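Local atomic coordinates of halohydrin epoxidase A (Corynebacterium sp., PDB entry 4Z9F), a protein that probably catalyses the reversible loss of hydrogen halide from vicinal halohydrins to give epoxides, using a Rossmann-type fold related to short-chain dehydrogenases/reductases. Residues Ala124-Ile132 / Leu219-Arg227. The protein carries 1 engineered substitution. Numbering follows the deposited sequence.
Sequences AGGASVIFI and LITFLASRR
Ile130 packs on Leu223 and Ile220, and Ile132 on Ile220, joining a central strand (127-132) of the Rossmann-type parallel sheet to helix 213-224, laid over one of its faces. Strand and helix segments run roughly antiparallel (149° between their directions), their axes 9.2 Å apart. At this end the packing is buried and apolar. Ile130 enters with its tip: CG1 is anti to the carbonyl carbon (chi1 -59°) and the nearly extended chain (chi2 161°) carries CD1 to 3.8 Å from Leu223 CB and 3.9 Å from Ile220 O. Ile132 and Ile220 cross at about a right angle, meeting only through their CD1 methyls, 4.1 Å apart.

Toward Arg226, which is partly exposed, the contact loosens and waters stand in for direct hydrogen bonds, none of which joins the two segments. Ser128 OG is 3.7 Å from Leu223 O; one water bridges the pair, while another links the same hydroxyl to Ala224 O and Arg226 NE. Beyond the helix, Arg226 reaches across the start of the strand, its chain extended from CG to NE, and Ala127 CA sits over one guanidinium face, offset toward its rim. Its NH2 also forms a salt bridge with Asp74 of neighbouring strand 73-79. At the guanidinium edge, a further water lies in plane, accepting from Arg226 NH2 at 2.9 Å and donating to Gly126 O at 2.7 Å.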
# COMPACT_ATOMS: atom_id res chain seq x y z
N ALA C 124 -22.28 25.25 -5.40
CA ALA C 124 -22.19 25.40 -6.85
C ALA C 124 -22.33 24.08 -7.58
O ALA C 124 -22.28 24.08 -8.82
CB ALA C 124 -20.87 26.08 -7.24
N GLY C 125 -22.49 22.97 -6.87
CA GLY C 125 -22.68 21.68 -7.52
C GLY C 125 -21.42 20.91 -7.81
O GLY C 125 -21.42 20.07 -8.72
N GLY C 126 -20.33 21.18 -7.10
CA GLY C 126 -19.14 20.37 -7.15
C GLY C 126 -17.97 21.09 -7.79
O GLY C 126 -18.08 22.21 -8.30
N ALA C 127 -16.83 20.39 -7.78
CA ALA C 127 -15.57 20.91 -8.29
C ALA C 127 -14.51 19.83 -8.15
O ALA C 127 -14.77 18.76 -7.59
CB ALA C 127 -15.12 22.17 -7.55
N SER C 128 -13.31 20.11 -8.65
CA SER C 128 -12.16 19.25 -8.42
C SER C 128 -11.17 19.97 -7.52
O SER C 128 -10.90 21.16 -7.68
CB SER C 128 -11.48 18.85 -9.74
OG SER C 128 -12.36 18.13 -10.58
N VAL C 129 -10.65 19.24 -6.54
CA VAL C 129 -9.64 19.76 -5.64
C VAL C 129 -8.46 18.80 -5.77
O VAL C 129 -8.57 17.62 -5.41
CB VAL C 129 -10.14 19.86 -4.19
CG1 VAL C 129 -9.12 20.56 -3.31
CG2 VAL C 129 -11.49 20.61 -4.13
N ILE C 130 -7.36 19.29 -6.35
CA ILE C 130 -6.19 18.47 -6.65
C ILE C 130 -5.06 18.93 -5.74
O ILE C 130 -4.65 20.09 -5.79
CB ILE C 130 -5.79 18.60 -8.13
CG1 ILE C 130 -6.95 18.16 -9.01
CG2 ILE C 130 -4.55 17.75 -8.42
CD1 ILE C 130 -6.86 18.65 -10.40
N PHE C 131 -4.56 18.01 -4.92
CA PHE C 131 -3.50 18.32 -3.97
C PHE C 131 -2.18 17.86 -4.56
O PHE C 131 -2.03 16.69 -4.93
CB PHE C 131 -3.76 17.65 -2.62
CG PHE C 131 -4.93 18.22 -1.88
CD1 PHE C 131 -6.23 17.84 -2.18
CD2 PHE C 131 -4.73 19.14 -0.86
CE1 PHE C 131 -7.32 18.37 -1.48
CE2 PHE C 131 -5.81 19.68 -0.16
CZ PHE C 131 -7.10 19.29 -0.47
N ILE C 132 -1.23 18.79 -4.69
CA ILE C 132 0.12 18.42 -5.09
C ILE C 132 0.90 18.09 -3.83
O ILE C 132 1.10 18.95 -2.97
CB ILE C 132 0.81 19.54 -5.89
CG1 ILE C 132 -0.14 20.14 -6.93
CG2 ILE C 132 2.09 19.00 -6.55
CD1 ILE C 132 -0.52 19.26 -8.11
N LEU C 219 -2.05 15.88 -16.91
CA LEU C 219 -2.72 15.15 -15.84
C LEU C 219 -3.70 16.05 -15.10
O LEU C 219 -4.85 15.66 -14.84
CB LEU C 219 -1.68 14.57 -14.87
CG LEU C 219 -2.22 13.89 -13.61
CD1 LEU C 219 -3.08 12.70 -13.99
CD2 LEU C 219 -1.09 13.47 -12.66
N ILE C 220 -3.29 17.28 -14.79
CA ILE C 220 -4.13 18.20 -14.03
C ILE C 220 -5.38 18.57 -14.82
O ILE C 220 -6.49 18.61 -14.27
CB ILE C 220 -3.31 19.43 -13.61
CG1 ILE C 220 -2.40 19.08 -12.43
CG2 ILE C 220 -4.22 20.60 -13.25
CD1 ILE C 220 -1.49 20.22 -11.98
N THR C 221 -5.24 18.85 -16.12
CA THR C 221 -6.44 19.22 -16.88
C THR C 221 -7.31 18.01 -17.17
O THR C 221 -8.54 18.15 -17.30
CB THR C 221 -6.07 19.94 -18.18
OG1 THR C 221 -5.24 19.11 -19.01
CG2 THR C 221 -5.35 21.26 -17.89
N PHE C 222 -6.72 16.81 -17.27
CA PHE C 222 -7.53 15.60 -17.37
C PHE C 222 -8.35 15.39 -16.11
O PHE C 222 -9.54 15.07 -16.19
CB PHE C 222 -6.64 14.38 -17.64
CG PHE C 222 -7.40 13.08 -17.66
CD1 PHE C 222 -8.19 12.75 -18.74
CD2 PHE C 222 -7.30 12.19 -16.61
CE1 PHE C 222 -8.89 11.56 -18.79
CE2 PHE C 222 -8.01 10.98 -16.64
CZ PHE C 222 -8.80 10.68 -17.73
N LEU C 223 -7.74 15.59 -14.94
CA LEU C 223 -8.51 15.49 -13.70
C LEU C 223 -9.57 16.58 -13.63
O LEU C 223 -10.73 16.31 -13.32
CB LEU C 223 -7.59 15.54 -12.48
CG LEU C 223 -6.64 14.34 -12.35
CD1 LEU C 223 -5.74 14.46 -11.12
CD2 LEU C 223 -7.40 13.00 -12.31
N ALA C 224 -9.20 17.83 -13.95
CA ALA C 224 -10.15 18.94 -13.87
C ALA C 224 -11.35 18.77 -14.78
O ALA C 224 -12.40 19.38 -14.52
CB ALA C 224 -9.44 20.26 -14.20
N SER C 225 -11.23 17.97 -15.85
CA SER C 225 -12.31 17.76 -16.81
C SER C 225 -13.44 16.91 -16.25
O SER C 225 -14.56 16.95 -16.79
CB SER C 225 -11.77 17.07 -18.07
OG SER C 225 -11.67 15.65 -17.87
N ARG C 226 -13.17 16.12 -15.21
CA ARG C 226 -14.10 15.19 -14.58
C ARG C 226 -14.56 14.07 -15.52
O ARG C 226 -15.49 13.33 -15.19
CB ARG C 226 -15.33 15.91 -13.98
CG ARG C 226 -14.99 17.15 -13.14
CD ARG C 226 -16.24 17.78 -12.47
NE ARG C 226 -16.07 19.21 -12.19
CZ ARG C 226 -17.04 20.03 -11.77
NH1 ARG C 226 -18.27 19.57 -11.55
NH2 ARG C 226 -16.78 21.33 -11.58
N ARG C 227 -13.92 13.92 -16.68
CA ARG C 227 -14.33 12.90 -17.64
C ARG C 227 -14.11 11.48 -17.13
O ARG C 227 -14.75 10.56 -17.63
CB ARG C 227 -13.59 13.08 -18.97
CG ARG C 227 -13.95 14.38 -19.70
CD ARG C 227 -13.62 14.31 -21.19
NE ARG C 227 -12.21 14.03 -21.41
CZ ARG C 227 -11.74 12.99 -22.07
NH1 ARG C 227 -12.55 12.10 -22.64
NH2 ARG C 227 -10.42 12.84 -22.19
O HOH W 1 -18.08 23.71 -10.60
O HOH W 2 -12.55 15.68 -11.40
O HOH W 3 -13.37 20.20 -12.12